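Local coordinates for alpha-n-acetylglucosaminidase family protein (Clostridium perfringens, PDB 4A41) that binds galactose through a family 32 carbohydrate-binding module, probably helping to bring an alpha-N-acetylglucosaminidase of glycoside hydrolase family 89 to its glycan substrates, at residues Leu104-Ser107 against Phe113-Ile116; Gly42-Ala47 against Thr61-Val66; Phe86-Arg91 against Gly119-Ser124. All coordinates share one frame; numbering follows the deposited sequence. Where two conformers were deposited one is given.

Interaction 1 (Leu104-Ser107 against Phe113-Ile116); sequences LHVS and FRKI
Phe113 and Ser107 meet at the turn end of an antiparallel beta hairpin whose second strand, 113-120, is an edge strand of the five-stranded sheet in this F5/8 type C beta-sandwich. The Phe113 ring presents one face to Ser107 CB, which sits 3.5 Å from the ring centroid and 10° off its normal, a well-centred CH-pi contact. Ser107 OG serves the turn instead, bonded to Asn112 O and to the turn backbone. Arg114 pairs with Val106 through two backbone bonds, Val106 N to Arg114 O at 2.8 Å and Arg114 N to Val106 O at 2.9 Å. On the face opposite Phe113 and Ser107, which Val106 shares, the extended Arg114 chain lays its guanidinium flat over Val106, with CG2 3.6 Å from Arg114 CZ and centred above the plane. The guanidinium nitrogens are taken up by Glu108 in a salt bridge and by Lys136 O and Thr135 OG1, which fix how the group is turned. Lys115, on the Phe113 side, rests its CA and CB against the His105 ring; NE2 of that histidine is bonded to Glu103. The hairpin runs on with Ile116 N donating to Leu104 O at 2.9 Å, nearly straight at 162°. With chi1 at 66°, Ile116 swings its CG1 branch back over the partner strand, and CD1 lands 3.5 Å from Val106 CG1 and 3.8 Å from Leu104 CD2.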
loop_
_atom_site.group_PDB
_atom_site.type_symbol
_atom_site.label_atom_id
_atom_site.label_comp_id
_atom_site.label_asym_id
_atom_site.label_seq_id
_atom_site.Cartn_x
_atom_site.Cartn_y
_atom_site.Cartn_z
ATOM N N LEU A 104 -7.818 4.724 -2.232
ATOM C CA LEU A 104 -7.949 3.454 -1.517
ATOM C C LEU A 104 -9.221 2.787 -2.006
ATOM O O LEU A 104 -10.288 3.421 -2.022
ATOM C CB LEU A 104 -7.984 3.692 -0.009
ATOM C CG LEU A 104 -7.788 2.399 0.784
ATOM C CD1 LEU A 104 -6.330 1.914 0.801
ATOM C CD2 LEU A 104 -8.291 2.578 2.196
ATOM N N HIS A 105 -9.091 1.547 -2.446
ATOM C CA HIS A 105 -10.228 0.748 -2.942
ATOM C C HIS A 105 -10.373 -0.526 -2.117
ATOM O O HIS A 105 -9.406 -1.000 -1.524
ATOM C CB HIS A 105 -10.046 0.311 -4.419
ATOM C CG HIS A 105 -9.818 1.433 -5.401
ATOM N ND1 HIS A 105 -9.586 1.191 -6.740
ATOM C CD2 HIS A 105 -9.785 2.783 -5.254
ATOM C CE1 HIS A 105 -9.403 2.342 -7.372
ATOM N NE2 HIS A 105 -9.516 3.324 -6.495
ATOM N N VAL A 106 -11.581 -1.107 -2.110
ATOM C CA VAL A 106 -11.796 -2.394 -1.449
ATOM C C VAL A 106 -12.521 -3.357 -2.396
ATOM O O VAL A 106 -13.155 -2.930 -3.382
ATOM C CB VAL A 106 -12.610 -2.268 -0.123
ATOM C CG1 VAL A 106 -11.905 -1.378 0.867
ATOM C CG2 VAL A 106 -13.982 -1.729 -0.418
ATOM N N SER A 107 -12.419 -4.649 -2.115
ATOM C CA SER A 107 -13.132 -5.673 -2.884
ATOM C C SER A 107 -13.600 -6.726 -1.908
ATOM O O SER A 107 -12.990 -6.909 -0.852
ATOM C CB SER A 107 -12.216 -6.333 -3.925
ATOM O OG SER A 107 -12.906 -7.351 -4.664
ATOM N N PHE A 113 -13.407 -3.972 -7.655
ATOM C CA PHE A 113 -13.025 -3.009 -6.595
ATOM C C PHE A 113 -13.928 -1.778 -6.578
ATOM O O PHE A 113 -14.498 -1.408 -7.606
ATOM C CB PHE A 113 -11.534 -2.604 -6.728
ATOM C CG PHE A 113 -10.578 -3.672 -6.240
ATOM C CD1 PHE A 113 -10.264 -4.784 -7.028
ATOM C CD2 PHE A 113 -10.032 -3.590 -4.965
ATOM C CE1 PHE A 113 -9.416 -5.790 -6.557
ATOM C CE2 PHE A 113 -9.181 -4.566 -4.496
ATOM C CZ PHE A 113 -8.885 -5.680 -5.262
ATOM N N ARG A 114 -14.038 -1.137 -5.420
ATOM C CA ARG A 114 -14.798 0.094 -5.266
ATOM C C ARG A 114 -13.979 1.091 -4.456
ATOM O O ARG A 114 -13.262 0.687 -3.518
ATOM C CB ARG A 114 -16.170 -0.172 -4.615
ATOM C CG ARG A 114 -16.149 -0.633 -3.157
ATOM C CD ARG A 114 -17.548 -1.023 -2.636
ATOM N NE ARG A 114 -17.507 -1.387 -1.206
ATOM C CZ ARG A 114 -17.416 -2.634 -0.738
ATOM N NH1 ARG A 114 -17.335 -3.677 -1.567
ATOM N NH2 ARG A 114 -17.382 -2.843 0.564
ATOM N N LYS A 115 -14.029 2.354 -4.866
ATOM C CA LYS A 115 -13.274 3.407 -4.216
ATOM C C LYS A 115 -13.914 3.825 -2.906
ATOM O O LYS A 115 -15.115 4.159 -2.844
ATOM C CB LYS A 115 -13.085 4.599 -5.156
ATOM C CG LYS A 115 -12.301 5.765 -4.561
ATOM C CD LYS A 115 -12.025 6.889 -5.602
ATOM C CE LYS A 115 -13.328 7.524 -6.076
ATOM N NZ LYS A 115 -13.017 8.483 -7.195
ATOM N N ILE A 116 -13.106 3.845 -1.849
ATOM C CA ILE A 116 -13.560 4.363 -0.551
ATOM C C ILE A 116 -12.859 5.619 -0.002
ATOM O O ILE A 116 -13.352 6.248 0.944
ATOM C CB ILE A 116 -13.583 3.242 0.544
ATOM C CG1 ILE A 116 -12.161 2.734 0.860
ATOM C CG2 ILE A 116 -14.513 2.125 0.089
ATOM C CD1 ILE A 116 -12.079 1.902 2.188
#

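Interaction 2 (Gly42-Ala47 against Thr61-Val66); sequences GNEGLA and TKYNPV. With GAL (beta-D-galactopyranose), chain C.
Glu44 and Tyr63 join two loops at the galactose site by their side-chain ends. The hydrogen bond runs from Tyr63 OH to Glu44 OE2 at 2.4 Å, so short that the exact length is doubtful. OE2 lies at the edge of the ring, in its plane, while the carboxylate stands at 84° to it. The other carboxylate oxygen faces the sugar: galactose O3 donates to Glu44 OE1 at 2.6 Å, so one carboxylate grips both the tyrosine hydroxyl and the ligand. Glu44 reaches this far because its chain is extended beyond CG (chi2 -173°).

Packing supplies the rest. Galactose C6 sits over the centre of one face of Tyr63, 3.6 Å above the plane, a carbon-to-aromatic-face contact common in carbohydrate-binding modules; Phe151 also lines the pocket. O6 hangs at the same height, displaced toward the rim, 3.7 Å from Tyr63 CD1. The ring is steadied by stacking with His38 and an edge-to-face meeting with His60, whose NE2 also bonds the ligand.

Both segments are loops flanking the short strand 59-60, at the edge of the four-stranded sheet: 42-47 comes before it and 61-66 leads on toward strand 71-77, with Gly45 tied to His60 by a backbone bond.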
loop_
_atom_site.group_PDB
_atom_site.type_symbol
_atom_site.label_atom_id
_atom_site.label_comp_id
_atom_site.label_asym_id
_atom_site.label_seq_id
_atom_site.Cartn_x
_atom_site.Cartn_y
_atom_site.Cartn_z
ATOM N N GLY A 42 17.491 -6.251 -1.794
ATOM C CA GLY A 42 17.858 -6.139 -0.370
ATOM C C GLY A 42 16.699 -5.710 0.533
ATOM O O GLY A 42 16.082 -6.507 1.245
ATOM N N ASN A 43 16.407 -4.432 0.505
ATOM C CA ASN A 43 15.324 -3.904 1.324
ATOM C C ASN A 43 14.146 -3.442 0.493
ATOM O O ASN A 43 13.272 -2.731 0.972
ATOM C CB ASN A 43 15.861 -2.754 2.161
ATOM C CG ASN A 43 16.644 -3.235 3.345
ATOM O OD1 ASN A 43 16.454 -4.353 3.862
ATOM N ND2 ASN A 43 17.548 -2.374 3.800
ATOM N N GLU A 44 14.139 -3.854 -0.763
ATOM C CA GLU A 44 13.095 -3.499 -1.719
ATOM C C GLU A 44 13.223 -4.534 -2.867
ATOM O O GLU A 44 14.267 -5.174 -2.970
ATOM C CB GLU A 44 13.284 -2.034 -2.229
ATOM C CG GLU A 44 14.447 -1.840 -3.199
ATOM C CD GLU A 44 14.717 -0.379 -3.549
ATOM O OE1 GLU A 44 14.481 0.500 -2.703
ATOM O OE2 GLU A 44 15.196 -0.119 -4.665
ATOM N N GLY A 45 12.222 -4.697 -3.734
ATOM C CA GLY A 45 10.986 -3.930 -3.695
ATOM C C GLY A 45 9.764 -4.824 -3.797
ATOM O O GLY A 45 8.719 -4.365 -4.262
ATOM N N LEU A 46 9.892 -6.084 -3.364
ATOM C CA LEU A 46 8.770 -7.031 -3.440
ATOM C C LEU A 46 7.563 -6.526 -2.662
ATOM O O LEU A 46 7.719 -5.941 -1.593
ATOM C CB LEU A 46 9.164 -8.384 -2.877
ATOM C CG LEU A 46 10.309 -9.048 -3.637
ATOM C CD1 LEU A 46 10.602 -10.411 -2.962
ATOM C CD2 LEU A 46 10.001 -9.225 -5.125
ATOM N N ALA A 47 6.361 -6.727 -3.204
ATOM C CA ALA A 47 5.117 -6.360 -2.497
ATOM C C ALA A 47 5.022 -6.877 -1.058
ATOM O O ALA A 47 4.558 -6.153 -0.137
ATOM C CB ALA A 47 3.917 -6.841 -3.285
ATOM N N THR A 61 7.776 0.108 -6.716
ATOM C CA THR A 61 7.429 -0.203 -8.095
ATOM C C THR A 61 8.706 -0.571 -8.872
ATOM O O THR A 61 9.806 -0.123 -8.527
ATOM C CB THR A 61 6.713 0.995 -8.788
ATOM O OG1 THR A 61 7.429 2.213 -8.519
ATOM C CG2 THR A 61 5.253 1.137 -8.261
ATOM N N LYS A 62 8.531 -1.367 -9.928
ATOM C CA LYS A 62 9.643 -1.786 -10.794
ATOM C C LYS A 62 10.311 -0.602 -11.468
ATOM O O LYS A 62 9.639 0.266 -12.034
ATOM C CB LYS A 62 9.133 -2.765 -11.853
ATOM C CG LYS A 62 10.141 -3.132 -12.964
ATOM C CD LYS A 62 11.339 -3.853 -12.385
ATOM C CE LYS A 62 12.206 -4.437 -13.485
ATOM N NZ LYS A 62 11.608 -5.674 -14.030
ATOM N N TYR A 63 11.642 -0.571 -11.404
ATOM C CA TYR A 63 12.368 0.460 -12.120
ATOM C C TYR A 63 13.468 -0.195 -12.980
ATOM O O TYR A 63 13.591 -1.423 -12.998
ATOM C CB TYR A 63 12.843 1.563 -11.173
ATOM C CG TYR A 63 13.719 1.102 -10.045
ATOM C CD1 TYR A 63 15.108 1.037 -10.200
ATOM C CD2 TYR A 63 13.175 0.750 -8.797
ATOM C CE1 TYR A 63 15.921 0.618 -9.143
ATOM C CE2 TYR A 63 13.980 0.336 -7.738
ATOM C CZ TYR A 63 15.361 0.288 -7.918
ATOM O OH TYR A 63 16.180 -0.115 -6.892
ATOM N N ASN A 64 14.192 0.635 -13.732
ATOM C CA ASN A 64 15.178 0.171 -14.736
ATOM C C ASN A 64 14.619 -0.845 -15.771
ATOM O O ASN A 64 15.029 -2.018 -15.792
ATOM C CB ASN A 64 16.482 -0.300 -14.042
ATOM C CG ASN A 64 17.206 0.854 -13.290
ATOM O OD1 ASN A 64 17.057 2.042 -13.631
ATOM N ND2 ASN A 64 17.987 0.500 -12.267
ATOM N N PRO A 65 13.664 -0.401 -16.626
ATOM C CA PRO A 65 13.104 0.939 -16.652
ATOM C C PRO A 65 11.842 1.005 -15.795
ATOM O O PRO A 65 11.287 -0.032 -15.401
ATOM C CB PRO A 65 12.750 1.134 -18.129
ATOM C CG PRO A 65 12.355 -0.224 -18.573
ATOM C CD PRO A 65 13.141 -1.211 -17.748
ATOM N N VAL A 66 11.423 2.229 -15.521
ATOM C CA VAL A 66 10.225 2.477 -14.747
ATOM C C VAL A 66 8.992 1.885 -15.427
ATOM O O VAL A 66 8.830 1.947 -16.658
ATOM C CB VAL A 66 10.042 3.991 -14.519
ATOM C CG1 VAL A 66 8.700 4.313 -13.871
ATOM C CG2 VAL A 66 11.175 4.523 -13.673
HETATM C C1 GAL C . 17.433 4.814 -5.576
HETATM C C2 GAL C . 16.607 4.459 -4.355
HETATM C C3 GAL C . 15.745 3.241 -4.713
HETATM C C4 GAL C . 14.934 3.535 -5.969
HETATM C C5 GAL C . 15.878 3.951 -7.101
HETATM C C6 GAL C . 15.120 4.266 -8.390
HETATM O O1 GAL C . 18.155 5.975 -5.271
HETATM O O2 GAL C . 17.435 4.203 -3.221
HETATM O O3 GAL C . 14.937 2.937 -3.583
HETATM O O4 GAL C . 13.998 4.597 -5.689
HETATM O O5 GAL C . 16.559 5.107 -6.653
HETATM O O6 GAL C . 16.013 4.510 -9.476
#

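Interaction 3 (Phe86-Arg91 against Gly119-Ser124); sequences FTYLPR and GNWDDS. With GAL (beta-D-galactopyranose), chain C.
Tyr88 and Trp121 lie with their planes nearly parallel, 5° apart, yet slid so far past each other that the rings barely overlap; the tyrosine and indole six-membered ring centroids are 5.0 Å apart. The rings meet obliquely, closest from Tyr88 CD2 to Trp121 CZ3 at 3.5 Å, with Trp121 CH2 reaching Tyr88 CB at 3.8 Å. Tyr88 turns its ring toward the tryptophan by placing CG anti to the backbone N (chi1 162°). Its hydroxyl is bonded to Ser153 O and Ile99 N, while Trp121 stacks on Tyr102. Leu142 of one sheet and Lys128 of the other touch both residues, which places the pair between the sheets, Trp121 the less buried.

Farther along, Pro90 CG rests 3.7 Å from Ser124 O. Here segment 119-124 curls into an Asx turn: Asp122 OD1 takes Ser124 N at 2.8 Å and Ser124 OG at 2.7 Å, both from the same face of its plane.

Beyond the strand, Arg91 grips galactose O3 with two nitrogens, NH1 at 2.9 Å and NH2 at 2.8 Å. Between the segments contact is apolar, without a hydrogen bond, whereas Arg91 carries the segment's sugar contact, its NH1 held also by Asn96 O.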
loop_
_atom_site.group_PDB
_atom_site.type_symbol
_atom_site.label_atom_id
_atom_site.label_comp_id
_atom_site.label_asym_id
_atom_site.label_seq_id
_atom_site.Cartn_x
_atom_site.Cartn_y
_atom_site.Cartn_z
ATOM N N PHE A 86 -6.833 2.697 7.725
ATOM C CA PHE A 86 -5.720 2.200 6.934
ATOM C C PHE A 86 -4.528 3.093 7.182
ATOM O O PHE A 86 -4.682 4.313 7.185
ATOM C CB PHE A 86 -6.098 2.222 5.443
ATOM C CG PHE A 86 -4.988 1.750 4.523
ATOM C CD1 PHE A 86 -4.876 0.401 4.174
ATOM C CD2 PHE A 86 -4.099 2.675 3.947
ATOM C CE1 PHE A 86 -3.898 -0.031 3.310
ATOM C CE2 PHE A 86 -3.088 2.244 3.076
ATOM C CZ PHE A 86 -2.981 0.898 2.763
ATOM N N THR A 87 -3.343 2.522 7.403
ATOM C CA THR A 87 -2.175 3.386 7.577
ATOM C C THR A 87 -1.109 3.040 6.559
ATOM O O THR A 87 -0.928 1.861 6.209
ATOM C CB THR A 87 -1.586 3.325 9.010
ATOM O OG1 THR A 87 -1.131 1.986 9.308
ATOM C CG2 THR A 87 -2.649 3.791 10.056
ATOM N N TYR A 88 -0.449 4.096 6.066
ATOM C CA TYR A 88 0.634 3.989 5.109
ATOM C C TYR A 88 1.872 4.572 5.763
ATOM O O TYR A 88 1.887 5.769 6.082
ATOM C CB TYR A 88 0.258 4.781 3.838
ATOM C CG TYR A 88 1.410 5.132 2.923
ATOM C CD1 TYR A 88 2.106 4.145 2.235
ATOM C CD2 TYR A 88 1.804 6.457 2.768
ATOM C CE1 TYR A 88 3.170 4.478 1.377
ATOM C CE2 TYR A 88 2.889 6.792 1.924
ATOM C CZ TYR A 88 3.560 5.790 1.245
ATOM O OH TYR A 88 4.611 6.077 0.393
ATOM N N LEU A 89 2.893 3.731 5.967
ATOM C CA LEU A 89 4.189 4.186 6.476
ATOM C C LEU A 89 5.176 4.233 5.321
ATOM O O LEU A 89 5.495 3.196 4.715
ATOM C CB LEU A 89 4.714 3.274 7.599
ATOM C CG LEU A 89 6.071 3.700 8.185
ATOM C CD1 LEU A 89 5.896 5.002 8.988
ATOM C CD2 LEU A 89 6.648 2.587 9.066
ATOM N N PRO A 90 5.653 5.442 4.964
ATOM C CA PRO A 90 6.651 5.568 3.915
ATOM C C PRO A 90 7.982 4.980 4.338
ATOM O O PRO A 90 8.244 4.762 5.540
ATOM C CB PRO A 90 6.855 7.090 3.799
ATOM C CG PRO A 90 5.550 7.688 4.306
ATOM C CD PRO A 90 5.154 6.754 5.417
ATOM N N ARG A 91 8.816 4.741 3.328
ATOM C CA ARG A 91 10.224 4.413 3.556
ATOM C C ARG A 91 10.889 5.468 4.473
ATOM O O ARG A 91 10.429 6.620 4.551
ATOM C CB ARG A 91 10.940 4.337 2.210
ATOM C CG ARG A 91 11.167 5.699 1.552
ATOM C CD ARG A 91 11.722 5.578 0.145
ATOM N NE ARG A 91 12.992 4.848 0.125
ATOM C CZ ARG A 91 13.554 4.368 -0.988
ATOM N NH1 ARG A 91 13.003 4.577 -2.181
ATOM N NH2 ARG A 91 14.724 3.724 -0.914
ATOM N N GLY A 119 -7.209 11.275 -2.096
ATOM C CA GLY A 119 -6.657 12.536 -1.642
ATOM C C GLY A 119 -5.173 12.689 -1.913
ATOM O O GLY A 119 -4.566 11.962 -2.719
ATOM N N ASN A 120 -4.635 13.726 -1.286
ATOM C CA ASN A 120 -3.212 14.040 -1.372
ATOM C C ASN A 120 -2.534 13.815 -0.034
ATOM O O ASN A 120 -3.121 14.044 1.031
ATOM C CB ASN A 120 -3.010 15.516 -1.767
ATOM C CG ASN A 120 -3.716 15.900 -3.051
ATOM O OD1 ASN A 120 -4.322 16.979 -3.131
ATOM N ND2 ASN A 120 -3.655 15.057 -4.044
ATOM N N TRP A 121 -1.262 13.427 -0.093
ATOM C CA TRP A 121 -0.421 13.267 1.097
ATOM C C TRP A 121 0.846 14.061 0.874
ATOM O O TRP A 121 1.324 14.124 -0.267
ATOM C CB TRP A 121 -0.026 11.799 1.256
ATOM C CG TRP A 121 -1.084 10.909 1.868
ATOM C CD1 TRP A 121 -2.054 11.263 2.776
ATOM C CD2 TRP A 121 -1.236 9.500 1.641
ATOM N NE1 TRP A 121 -2.796 10.150 3.124
ATOM C CE2 TRP A 121 -2.317 9.062 2.439
ATOM C CE3 TRP A 121 -0.555 8.560 0.853
ATOM C CZ2 TRP A 121 -2.739 7.724 2.466
ATOM C CZ3 TRP A 121 -0.985 7.224 0.870
ATOM C CH2 TRP A 121 -2.074 6.827 1.665
ATOM N N ASP A 122 1.409 14.611 1.951
ATOM C CA ASP A 122 2.719 15.265 1.824
ATOM C C ASP A 122 3.813 14.231 1.577
ATOM O O ASP A 122 3.608 13.031 1.812
ATOM C CB ASP A 122 3.015 16.215 3.005
ATOM C CG ASP A 122 3.380 15.506 4.308
ATOM O OD1 ASP A 122 4.191 14.548 4.344
ATOM O OD2 ASP A 122 2.912 15.982 5.368
ATOM N N ASP A 123 4.955 14.681 1.068
ATOM C CA ASP A 123 6.020 13.743 0.737
ATOM C C ASP A 123 6.988 13.428 1.879
ATOM O O ASP A 123 8.038 12.800 1.658
ATOM C CB ASP A 123 6.763 14.183 -0.513
ATOM C CG ASP A 123 7.582 15.446 -0.310
ATOM O OD1 ASP A 123 7.817 15.876 0.845
ATOM O OD2 ASP A 123 8.023 16.007 -1.340
ATOM N N SER A 124 6.653 13.841 3.101
ATOM C CA SER A 124 7.461 13.497 4.256
ATOM C C SER A 124 7.337 12.004 4.628
ATOM O O SER A 124 6.418 11.304 4.150
ATOM C CB SER A 124 7.098 14.370 5.448
ATOM O OG SER A 124 5.986 13.829 6.159
HETATM C C1 GAL C . 17.433 4.814 -5.576
HETATM C C2 GAL C . 16.607 4.459 -4.355
HETATM C C3 GAL C . 15.745 3.241 -4.713
HETATM C C4 GAL C . 14.934 3.535 -5.969
HETATM C C5 GAL C . 15.878 3.951 -7.101
HETATM C C6 GAL C . 15.120 4.266 -8.390
HETATM O O1 GAL C . 18.155 5.975 -5.271
HETATM O O2 GAL C . 17.435 4.203 -3.221
HETATM O O3 GAL C . 14.937 2.937 -3.583
HETATM O O4 GAL C . 13.998 4.597 -5.689
HETATM O O5 GAL C . 16.559 5.107 -6.653
HETATM O O6 GAL C . 16.013 4.510 -9.476
#

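Interactions 1 and 3 share strand 113-120 and touch where Leu104 CD1 packs on Phe86 CD2 at 3.9 Å. The first is a hairpin within one sheet, held by backbone hydrogen bonds and dressed with side chains on both faces; the third reaches between the two sheets and relies on aromatic packing. Interaction 2, in irregular loops, depends on a carboxylate, a phenol and the sugar. It meets interaction 3 at the galactose, where Glu44 and Arg91 both bond O3; the two also form a long, weak ion pair. Interaction 3 lies nearest the chain's centre, about 10 Å from it, while interactions 1 and 2 lie about 13 and 14 Å out, at the sheet edge and in the sugar-binding loops.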